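Local coordinates for hypothetical conserved protein, GK1056 (Geobacillus kaustophilus, PDB 2QYH) that is of unknown function but is probably a magnesium-dependent phosphatase of the haloacid dehalogenase (HAD) superfamily, at residues D[67-72]-D[142-147]; D[76-81]-D[188-193]; D[153-158]-D[167-172]. All coordinates share one frame; numbering follows the deposited sequence.

In the fold
Contacts 1 and 2 lie side by side, centres 10 Å apart, because their strands 69-72 and 75-79 pair at one end of the mixed sheet. Contact 2 sets the outermost of these strands against helix 184-195, whereas contact 1 joins strand 69-72 to the loop leading into strand 145-148 of the antiparallel sheet. Contact 3 packs the region of helix 156-161 on strand 165-171, at that sheet's edge, about 20 Å from contact 1 and 27 Å from contact 2, centre to centre. Along the chain contacts 1 and 2 alternate, and contact 3 follows contact 1, nested inside contact 2's loop, consistent with a cap inserted into a HAD core; contact 1 probably lies where cap and core meet.

Contact 1 (D[67-72]-D[142-147]); sequences GQYVVF and DIYQAL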
loop_
_atom_site.group_PDB
_atom_site.type_symbol
_atom_site.label_atom_id
_atom_site.label_comp_id
_atom_site.label_asym_id
_atom_site.label_seq_id
_atom_site.Cartn_x
_atom_site.Cartn_y
_atom_site.Cartn_z
ATOM N N GLY D 67 -11.960 -15.463 -3.053
ATOM C CA GLY D 67 -13.333 -15.675 -2.643
ATOM C C GLY D 67 -13.629 -15.952 -1.178
ATOM O O GLY D 67 -14.790 -15.929 -0.785
ATOM N N GLN D 68 -12.609 -16.192 -0.362
ATOM C CA GLN D 68 -12.836 -16.505 1.047
ATOM C C GLN D 68 -13.075 -15.342 2.002
ATOM O O GLN D 68 -13.407 -15.564 3.164
ATOM C CB GLN D 68 -11.698 -17.378 1.569
ATOM C CG GLN D 68 -11.912 -18.849 1.254
ATOM C CD GLN D 68 -12.238 -19.080 -0.204
ATOM O OE1 GLN D 68 -11.361 -19.034 -1.060
ATOM N NE2 GLN D 68 -13.507 -19.313 -0.495
ATOM N N TYR D 69 -12.917 -14.115 1.515
ATOM C CA TYR D 69 -13.129 -12.918 2.327
ATOM C C TYR D 69 -13.646 -11.817 1.399
ATOM O O TYR D 69 -12.895 -11.271 0.593
ATOM C CB TYR D 69 -11.819 -12.480 2.978
ATOM C CG TYR D 69 -11.982 -11.418 4.036
ATOM C CD1 TYR D 69 -12.568 -11.713 5.269
ATOM C CD2 TYR D 69 -11.550 -10.119 3.810
ATOM C CE1 TYR D 69 -12.718 -10.729 6.253
ATOM C CE2 TYR D 69 -11.694 -9.130 4.778
ATOM C CZ TYR D 69 -12.277 -9.438 5.996
ATOM O OH TYR D 69 -12.415 -8.444 6.942
ATOM N N VAL D 70 -14.934 -11.507 1.520
ATOM C CA VAL D 70 -15.575 -10.517 0.668
ATOM C C VAL D 70 -16.114 -9.333 1.453
ATOM O O VAL D 70 -16.899 -9.501 2.383
ATOM C CB VAL D 70 -16.731 -11.169 -0.103
ATOM C CG1 VAL D 70 -17.322 -10.185 -1.113
ATOM C CG2 VAL D 70 -16.234 -12.441 -0.783
ATOM N N VAL D 71 -15.709 -8.131 1.059
ATOM C CA VAL D 71 -16.135 -6.918 1.746
ATOM C C VAL D 71 -16.948 -5.986 0.848
ATOM O O VAL D 71 -16.621 -5.799 -0.321
ATOM C CB VAL D 71 -14.900 -6.128 2.268
ATOM C CG1 VAL D 71 -15.354 -4.865 2.983
ATOM C CG2 VAL D 71 -14.063 -7.003 3.182
ATOM N N PHE D 72 -18.004 -5.395 1.398
ATOM C CA PHE D 72 -18.831 -4.452 0.642
ATOM C C PHE D 72 -18.925 -3.110 1.375
ATOM O O PHE D 72 -19.384 -3.047 2.512
ATOM C CB PHE D 72 -20.243 -5.004 0.427
ATOM C CG PHE D 72 -21.162 -4.036 -0.246
ATOM C CD1 PHE D 72 -20.934 -3.642 -1.560
ATOM C CD2 PHE D 72 -22.225 -3.477 0.447
ATOM C CE1 PHE D 72 -21.756 -2.698 -2.175
ATOM C CE2 PHE D 72 -23.051 -2.531 -0.159
ATOM C CZ PHE D 72 -22.816 -2.140 -1.473
ATOM N N ASP D 142 -8.858 -16.779 12.680
ATOM C CA ASP D 142 -9.463 -17.320 11.471
ATOM C C ASP D 142 -8.450 -17.138 10.345
ATOM O O ASP D 142 -7.919 -16.046 10.148
ATOM C CB ASP D 142 -10.752 -16.577 11.101
ATOM C CG ASP D 142 -11.964 -17.093 11.844
ATOM O OD1 ASP D 142 -11.927 -18.246 12.329
ATOM O OD2 ASP D 142 -12.964 -16.348 11.927
ATOM N N ILE D 143 -8.173 -18.211 9.619
ATOM C CA ILE D 143 -7.238 -18.156 8.511
ATOM C C ILE D 143 -8.066 -18.329 7.252
ATOM O O ILE D 143 -8.916 -19.214 7.186
ATOM C CB ILE D 143 -6.203 -19.286 8.624
ATOM C CG1 ILE D 143 -5.439 -19.139 9.938
ATOM C CG2 ILE D 143 -5.263 -19.261 7.442
ATOM C CD1 ILE D 143 -4.828 -17.775 10.143
ATOM N N TYR D 144 -7.838 -17.484 6.254
ATOM C CA TYR D 144 -8.613 -17.577 5.023
ATOM C C TYR D 144 -7.847 -18.220 3.887
ATOM O O TYR D 144 -8.432 -18.640 2.885
ATOM C CB TYR D 144 -9.098 -16.193 4.599
ATOM C CG TYR D 144 -10.010 -15.559 5.615
ATOM C CD1 TYR D 144 -9.544 -14.566 6.479
ATOM C CD2 TYR D 144 -11.329 -15.986 5.751
ATOM C CE1 TYR D 144 -10.373 -14.015 7.455
ATOM C CE2 TYR D 144 -12.166 -15.445 6.725
ATOM C CZ TYR D 144 -11.684 -14.463 7.572
ATOM O OH TYR D 144 -12.513 -13.938 8.535
ATOM N N GLN D 145 -6.538 -18.318 4.056
ATOM C CA GLN D 145 -5.697 -18.898 3.030
ATOM C C GLN D 145 -4.335 -19.124 3.658
ATOM O O GLN D 145 -3.968 -18.449 4.623
ATOM C CB GLN D 145 -5.602 -17.927 1.852
ATOM C CG GLN D 145 -4.903 -18.456 0.627
ATOM C CD GLN D 145 -5.090 -17.541 -0.570
ATOM O OE1 GLN D 145 -6.221 -17.294 -1.003
ATOM N NE2 GLN D 145 -3.983 -17.030 -1.112
ATOM N N ALA D 146 -3.591 -20.086 3.130
ATOM C CA ALA D 146 -2.276 -20.374 3.673
ATOM C C ALA D 146 -1.304 -20.622 2.542
ATOM O O ALA D 146 -1.698 -20.721 1.377
ATOM C CB ALA D 146 -2.339 -21.588 4.601
ATOM N N LEU D 147 -0.029 -20.711 2.900
ATOM C CA LEU D 147 1.025 -20.951 1.933
ATOM C C LEU D 147 1.846 -22.147 2.377
ATOM O O LEU D 147 2.271 -22.226 3.532
ATOM C CB LEU D 147 1.925 -19.722 1.825
ATOM C CG LEU D 147 1.328 -18.468 1.186
ATOM C CD1 LEU D 147 2.227 -17.282 1.468
ATOM C CD2 LEU D 147 1.165 -18.676 -0.317
#
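The aromatic rings of Y69 and Y144 meet at a slant: their planes are inclined by 48° and their centroids lie 5.0 Å apart, which fits neither a stack nor an edge-to-face pair. The touching atom on the first tyrosine is CD1, which sits over one face of the second ring, displaced toward its rim, with Y69 CD1 3.7 Å from Y144 CZ. CG of Y69 is anti to its backbone N (chi1 -169°), which carries the ring toward Y144. On the other tyrosine CG stands beside the backbone N instead (chi1 -62°), which brings the ring beside the loop residue Q68. There Q68 O approaches Y144 CD2 at 3.3 Å, obliquely to the ring. The aliphatic base of the same glutamine completes the contact, with Q68 CB 3.7 Å from Y144 O and 4.2 Å from Y144 CB. Q68 and Y144 lie just before strands 69-72 and 145-148. Around this point Y69 also packs on A106 and Y144 on K79, while I143 is bonded through its backbone to L82. Y144 and Q145 both face M104, the pattern of a classic beta bulge where strand 145-148 begins. Joining the mixed sheet to the antiparallel one, the tyrosine pair occupies what is probably the core-cap junction of a Cof-type HAD hydrolase.

Contact 2 (D[76-81]-D[188-193]); sequences VLYKQP and IRMMIE
In both L77 (chi1 -167°) and Y78 (chi1 170°) the first torsion swings CG to the far side from the main-chain nitrogen, directing two successive side chains at the same helix. On the helix side the long chains of M190 and M191, both modelled as selenomethionine, bend at chi2 and chi3 to meet them. The ring of Y78 offers a face to the first of these: M190 SE stands over it, displaced toward the rim on the CE2 side, 4.0 Å from the centroid of the Y78 ring and 3.8 Å from Y78 CE2. This is a Met-aromatic contact, although M190 is poorly ordered and its exact pose is correspondingly uncertain. L77 crosses M191 at about a right angle, the two packing through their methyl ends, L77 CD2 and M191 CE. The leucine also lies against the helix backbone, with L77 CD2 3.7 Å from M191 CA and 4.0 Å from M190 O.

Neighbours in a regular strand would point to opposite faces; here L77 and Y78 both face V70 as a classic beta bulge, and it is this irregularity that lets both point toward the helix. The outermost strand of the mixed sheet is thereby packed against helix 184-195; the axes of segments 76-79 and 188-193, taken N to C, make 137° and come within 8.8 Å at their closest. M191 continues inward onto V70 and F72 of the adjoining strand and F7 of strand 5-8, so this helix spans several strands of the alpha/beta core. At the polar end of its ring, Y78 OH donates to Q80 OE1 at 3.0 Å, a link within the edge segment that limits swing of the hydroxyl end.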
loop_
_atom_site.group_PDB
_atom_site.type_symbol
_atom_site.label_atom_id
_atom_site.label_comp_id
_atom_site.label_asym_id
_atom_site.label_seq_id
_atom_site.Cartn_x
_atom_site.Cartn_y
_atom_site.Cartn_z
ATOM N N VAL D 76 -17.598 -6.591 6.062
ATOM C CA VAL D 76 -17.495 -7.967 5.622
ATOM C C VAL D 76 -18.866 -8.442 5.188
ATOM O O VAL D 76 -19.841 -8.294 5.914
ATOM C CB VAL D 76 -16.959 -8.870 6.745
ATOM C CG1 VAL D 76 -16.910 -10.316 6.272
ATOM C CG2 VAL D 76 -15.567 -8.409 7.153
ATOM N N LEU D 77 -18.929 -9.015 3.993
ATOM C CA LEU D 77 -20.179 -9.490 3.423
ATOM C C LEU D 77 -20.259 -11.001 3.477
ATOM O O LEU D 77 -21.337 -11.576 3.603
ATOM C CB LEU D 77 -20.286 -9.034 1.967
ATOM C CG LEU D 77 -21.674 -9.185 1.357
ATOM C CD1 LEU D 77 -22.368 -7.864 1.425
ATOM C CD2 LEU D 77 -21.575 -9.642 -0.082
ATOM N N TYR D 78 -19.104 -11.640 3.371
ATOM C CA TYR D 78 -19.024 -13.087 3.395
ATOM C C TYR D 78 -17.612 -13.513 3.749
ATOM O O TYR D 78 -16.645 -12.908 3.292
ATOM C CB TYR D 78 -19.411 -13.649 2.023
ATOM C CG TYR D 78 -19.126 -15.120 1.854
ATOM C CD1 TYR D 78 -17.902 -15.566 1.362
ATOM C CD2 TYR D 78 -20.060 -16.073 2.255
ATOM C CE1 TYR D 78 -17.618 -16.926 1.283
ATOM C CE2 TYR D 78 -19.785 -17.430 2.182
ATOM C CZ TYR D 78 -18.568 -17.853 1.700
ATOM O OH TYR D 78 -18.300 -19.209 1.665
ATOM N N LYS D 79 -17.486 -14.537 4.580
ATOM C CA LYS D 79 -16.167 -15.026 4.939
ATOM C C LYS D 79 -16.174 -16.512 5.240
ATOM O O LYS D 79 -16.995 -17.007 6.005
ATOM C CB LYS D 79 -15.580 -14.232 6.109
ATOM C CG LYS D 79 -16.479 -14.046 7.301
ATOM C CD LYS D 79 -15.779 -13.198 8.351
ATOM C CE LYS D 79 -16.705 -12.868 9.516
ATOM N NZ LYS D 79 -17.214 -14.107 10.167
ATOM N N GLN D 80 -15.248 -17.216 4.603
ATOM C CA GLN D 80 -15.113 -18.651 4.753
ATOM C C GLN D 80 -13.692 -19.010 5.203
ATOM O O GLN D 80 -12.784 -19.140 4.385
ATOM C CB GLN D 80 -15.416 -19.326 3.417
ATOM C CG GLN D 80 -15.490 -20.836 3.459
ATOM C CD GLN D 80 -15.349 -21.454 2.074
ATOM O OE1 GLN D 80 -15.930 -20.969 1.096
ATOM N NE2 GLN D 80 -14.576 -22.534 1.985
ATOM N N PRO D 81 -13.481 -19.152 6.519
ATOM C CA PRO D 81 -12.157 -19.503 7.036
ATOM C C PRO D 81 -11.822 -20.929 6.630
ATOM O O PRO D 81 -12.713 -21.711 6.287
ATOM C CB PRO D 81 -12.330 -19.409 8.552
ATOM C CG PRO D 81 -13.466 -18.465 8.728
ATOM C CD PRO D 81 -14.411 -18.844 7.620
ATOM N N ILE D 188 -17.409 -13.633 -6.270
ATOM C CA ILE D 188 -18.168 -12.657 -7.038
ATOM C C ILE D 188 -19.623 -13.091 -7.100
ATOM O O ILE D 188 -20.528 -12.256 -7.142
ATOM C CB ILE D 188 -17.603 -12.522 -8.483
ATOM C CG1 ILE D 188 -16.283 -11.750 -8.439
ATOM C CG2 ILE D 188 -18.580 -11.792 -9.384
ATOM C CD1 ILE D 188 -15.601 -11.623 -9.758
ATOM N N ARG D 189 -19.852 -14.399 -7.092
ATOM C CA ARG D 189 -21.215 -14.903 -7.153
ATOM C C ARG D 189 -22.051 -14.524 -5.929
ATOM O O ARG D 189 -23.210 -14.149 -6.085
ATOM C CB ARG D 189 -21.236 -16.417 -7.344
ATOM C CG ARG D 189 -22.635 -16.961 -7.574
ATOM C CD ARG D 189 -22.589 -18.390 -8.071
ATOM N NE ARG D 189 -23.076 -19.359 -7.095
ATOM C CZ ARG D 189 -22.616 -19.480 -5.855
ATOM N NH1 ARG D 189 -21.653 -18.682 -5.419
ATOM N NH2 ARG D 189 -23.103 -20.416 -5.053
HETATM N N MSE D 190 -21.500 -14.613 -4.717
HETATM C CA MSE D 190 -22.310 -14.226 -3.559
HETATM C C MSE D 190 -22.299 -12.751 -3.290
HETATM O O MSE D 190 -23.201 -12.231 -2.642
HETATM C CB MSE D 190 -21.899 -14.928 -2.279
HETATM C CG MSE D 190 -20.679 -15.747 -2.370
HETATM SE SE MSE D 190 -21.072 -17.351 -1.411
HETATM C CE MSE D 190 -22.984 -17.182 -1.140
HETATM N N MSE D 191 -21.259 -12.075 -3.749
HETATM C CA MSE D 191 -21.230 -10.648 -3.577
HETATM C C MSE D 191 -22.514 -10.175 -4.270
HETATM O O MSE D 191 -23.340 -9.482 -3.662
HETATM C CB MSE D 191 -20.017 -10.048 -4.268
HETATM C CG MSE D 191 -20.155 -8.563 -4.519
HETATM SE SE MSE D 191 -19.073 -7.476 -3.371
HETATM C CE MSE D 191 -20.284 -7.270 -1.895
ATOM N N ILE D 192 -22.696 -10.591 -5.529
ATOM C CA ILE D 192 -23.865 -10.181 -6.297
ATOM C C ILE D 192 -25.170 -10.813 -5.833
ATOM O O ILE D 192 -26.249 -10.252 -6.045
ATOM C CB ILE D 192 -23.675 -10.434 -7.816
ATOM C CG1 ILE D 192 -23.666 -11.934 -8.115
ATOM C CG2 ILE D 192 -22.375 -9.784 -8.281
ATOM C CD1 ILE D 192 -23.540 -12.263 -9.583
ATOM N N GLU D 193 -25.084 -11.974 -5.198
ATOM C CA GLU D 193 -26.275 -12.631 -4.690
ATOM C C GLU D 193 -26.760 -11.822 -3.495
ATOM O O GLU D 193 -27.933 -11.471 -3.409
ATOM C CB GLU D 193 -25.954 -14.057 -4.264
ATOM C CG GLU D 193 -26.459 -15.108 -5.225
ATOM C CD GLU D 193 -25.990 -16.505 -4.858
ATOM O OE1 GLU D 193 -26.012 -16.849 -3.650
ATOM O OE2 GLU D 193 -25.609 -17.258 -5.782
#

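Contact 3 (D[153-158]-D[167-172]); sequences EEEEPY and FVRWHD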
loop_
_atom_site.group_PDB
_atom_site.type_symbol
_atom_site.label_atom_id
_atom_site.label_comp_id
_atom_site.label_asym_id
_atom_site.label_seq_id
_atom_site.Cartn_x
_atom_site.Cartn_y
_atom_site.Cartn_z
ATOM N N GLU D 153 7.656 -31.312 -6.985
ATOM C CA GLU D 153 7.975 -32.731 -6.873
ATOM C C GLU D 153 7.517 -33.311 -5.538
ATOM O O GLU D 153 7.365 -34.523 -5.407
ATOM C CB GLU D 153 9.485 -32.951 -7.011
ATOM C CG GLU D 153 10.097 -32.416 -8.296
ATOM C CD GLU D 153 10.072 -30.900 -8.375
ATOM O OE1 GLU D 153 10.674 -30.250 -7.495
ATOM O OE2 GLU D 153 9.453 -30.360 -9.317
ATOM N N GLU D 154 7.284 -32.446 -4.556
ATOM C CA GLU D 154 6.886 -32.893 -3.225
ATOM C C GLU D 154 5.404 -32.728 -2.861
ATOM O O GLU D 154 4.959 -33.242 -1.828
ATOM C CB GLU D 154 7.729 -32.159 -2.181
ATOM C CG GLU D 154 9.213 -32.116 -2.498
ATOM C CD GLU D 154 9.974 -31.140 -1.611
ATOM O OE1 GLU D 154 9.783 -29.912 -1.759
ATOM O OE2 GLU D 154 10.763 -31.604 -0.761
ATOM N N GLU D 155 4.642 -32.027 -3.697
ATOM C CA GLU D 155 3.228 -31.764 -3.413
ATOM C C GLU D 155 2.237 -32.933 -3.490
ATOM O O GLU D 155 1.271 -32.966 -2.726
ATOM C CB GLU D 155 2.725 -30.619 -4.303
ATOM C CG GLU D 155 2.808 -30.910 -5.788
ATOM C CD GLU D 155 2.458 -29.710 -6.642
ATOM O OE1 GLU D 155 3.083 -28.644 -6.446
ATOM O OE2 GLU D 155 1.566 -29.835 -7.510
ATOM N N GLU D 156 2.466 -33.880 -4.398
ATOM C CA GLU D 156 1.572 -35.034 -4.564
ATOM C C GLU D 156 0.868 -35.504 -3.279
ATOM O O GLU D 156 -0.363 -35.539 -3.217
ATOM C CB GLU D 156 2.334 -36.209 -5.190
ATOM C CG GLU D 156 1.559 -37.527 -5.214
ATOM C CD GLU D 156 0.349 -37.489 -6.130
ATOM O OE1 GLU D 156 -0.480 -36.569 -5.983
ATOM O OE2 GLU D 156 0.224 -38.385 -6.992
ATOM N N PRO D 157 1.639 -35.875 -2.240
ATOM C CA PRO D 157 1.052 -36.339 -0.977
ATOM C C PRO D 157 0.010 -35.379 -0.409
ATOM O O PRO D 157 -1.128 -35.768 -0.156
ATOM C CB PRO D 157 2.267 -36.472 -0.062
ATOM C CG PRO D 157 3.356 -36.840 -1.019
ATOM C CD PRO D 157 3.113 -35.893 -2.165
ATOM N N TYR D 158 0.413 -34.126 -0.209
ATOM C CA TYR D 158 -0.469 -33.089 0.329
ATOM C C TYR D 158 -1.750 -32.991 -0.485
ATOM O O TYR D 158 -2.852 -32.989 0.066
ATOM C CB TYR D 158 0.250 -31.740 0.314
ATOM C CG TYR D 158 1.510 -31.716 1.141
ATOM C CD1 TYR D 158 1.457 -31.887 2.522
ATOM C CD2 TYR D 158 2.757 -31.528 0.545
ATOM C CE1 TYR D 158 2.617 -31.871 3.294
ATOM C CE2 TYR D 158 3.925 -31.511 1.307
ATOM C CZ TYR D 158 3.844 -31.683 2.679
ATOM O OH TYR D 158 4.986 -31.665 3.441
ATOM N N PHE D 167 -4.427 -26.985 -3.767
ATOM C CA PHE D 167 -3.082 -26.444 -3.856
ATOM C C PHE D 167 -2.832 -25.897 -5.261
ATOM O O PHE D 167 -2.855 -26.643 -6.240
ATOM C CB PHE D 167 -2.063 -27.531 -3.497
ATOM C CG PHE D 167 -2.269 -28.121 -2.125
ATOM C CD1 PHE D 167 -3.274 -29.052 -1.898
ATOM C CD2 PHE D 167 -1.495 -27.696 -1.044
ATOM C CE1 PHE D 167 -3.508 -29.547 -0.615
ATOM C CE2 PHE D 167 -1.724 -28.187 0.243
ATOM C CZ PHE D 167 -2.729 -29.110 0.459
ATOM N N VAL D 168 -2.614 -24.588 -5.348
ATOM C CA VAL D 168 -2.365 -23.919 -6.622
ATOM C C VAL D 168 -0.985 -23.277 -6.565
ATOM O O VAL D 168 -0.764 -22.320 -5.817
ATOM C CB VAL D 168 -3.422 -22.824 -6.889
ATOM C CG1 VAL D 168 -3.206 -22.199 -8.264
ATOM C CG2 VAL D 168 -4.820 -23.417 -6.779
ATOM N N ARG D 169 -0.061 -23.799 -7.365
ATOM C CA ARG D 169 1.310 -23.310 -7.380
ATOM C C ARG D 169 1.480 -21.980 -8.107
ATOM O O ARG D 169 0.868 -21.739 -9.150
ATOM C CB ARG D 169 2.220 -24.384 -7.996
ATOM C CG ARG D 169 3.718 -24.094 -7.910
ATOM C CD ARG D 169 4.541 -25.363 -8.133
ATOM N NE ARG D 169 4.385 -26.316 -7.034
ATOM C CZ ARG D 169 4.982 -26.205 -5.850
ATOM N NH1 ARG D 169 5.789 -25.184 -5.601
ATOM N NH2 ARG D 169 4.763 -27.111 -4.907
ATOM N N TRP D 170 2.320 -21.116 -7.542
ATOM C CA TRP D 170 2.595 -19.803 -8.120
ATOM C C TRP D 170 4.092 -19.500 -8.090
ATOM O O TRP D 170 4.539 -18.496 -8.646
ATOM C CB TRP D 170 1.853 -18.708 -7.345
ATOM C CG TRP D 170 2.215 -18.682 -5.896
ATOM C CD1 TRP D 170 1.708 -19.478 -4.913
ATOM C CD2 TRP D 170 3.217 -17.860 -5.277
ATOM N NE1 TRP D 170 2.331 -19.210 -3.714
ATOM C CE2 TRP D 170 3.257 -18.226 -3.907
ATOM C CE3 TRP D 170 4.076 -16.860 -5.738
ATOM C CZ2 TRP D 170 4.133 -17.616 -2.999
ATOM C CZ3 TRP D 170 4.943 -16.257 -4.833
ATOM C CH2 TRP D 170 4.963 -16.639 -3.478
ATOM N N HIS D 171 4.864 -20.357 -7.426
ATOM C CA HIS D 171 6.311 -20.168 -7.334
ATOM C C HIS D 171 6.998 -21.534 -7.274
ATOM O O HIS D 171 6.346 -22.545 -7.017
ATOM C CB HIS D 171 6.644 -19.327 -6.090
ATOM C CG HIS D 171 8.088 -18.926 -5.984
ATOM N ND1 HIS D 171 9.041 -19.718 -5.378
ATOM C CD2 HIS D 171 8.736 -17.813 -6.402
ATOM C CE1 HIS D 171 10.212 -19.109 -5.424
ATOM N NE2 HIS D 171 10.054 -17.950 -6.041
ATOM N N ASP D 172 8.302 -21.568 -7.531
ATOM C CA ASP D 172 9.055 -22.819 -7.494
ATOM C C ASP D 172 9.019 -23.481 -6.135
ATOM O O ASP D 172 9.009 -24.705 -6.037
ATOM C CB ASP D 172 10.518 -22.587 -7.863
ATOM C CG ASP D 172 10.730 -22.521 -9.354
ATOM O OD1 ASP D 172 11.862 -22.243 -9.789
ATOM O OD2 ASP D 172 9.750 -22.755 -10.089
HETATM O O HOH W 1 2.543 -27.639 -9.185
#
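F167 and Y158 form the closely packed half of this contact. Y158 CB lies over one face of the phenylalanine ring, 4.0 Å from F167 CZ, while F167 CE1 comes 3.6 Å from Y158 O. The tyrosine ring itself leads away from F167, and its hydroxyl bonds to H99; L148 of strand 145-148, two strands in from F167, touches both aromatic residues.

The E155-R169 pair forms the more open, hydrated half. With CG of E155 between its backbone N and carbonyl carbon (chi1 61°) and the chain extended beyond, one carboxylate oxygen reaches the guanidinium edge side-on. E155 OE1 accepts from R169 NE and from R169 NH2, both at 2.7 Å, the N-H angles being 146° and 142°. It lies in the guanidinium plane. Beside this bridge a water makes weak bonds to E155 OE2 and R169 NE.

R169 NH1 donates instead to backbone carbonyls, H171 O at 3.0 Å and C150 O. Those bonds limit the group's rotation, so the salt bridge, which probably stabilises both charges, ties the segment leading into helix 156-161 to an arginine of strand 165-171 that its other bonds help to position.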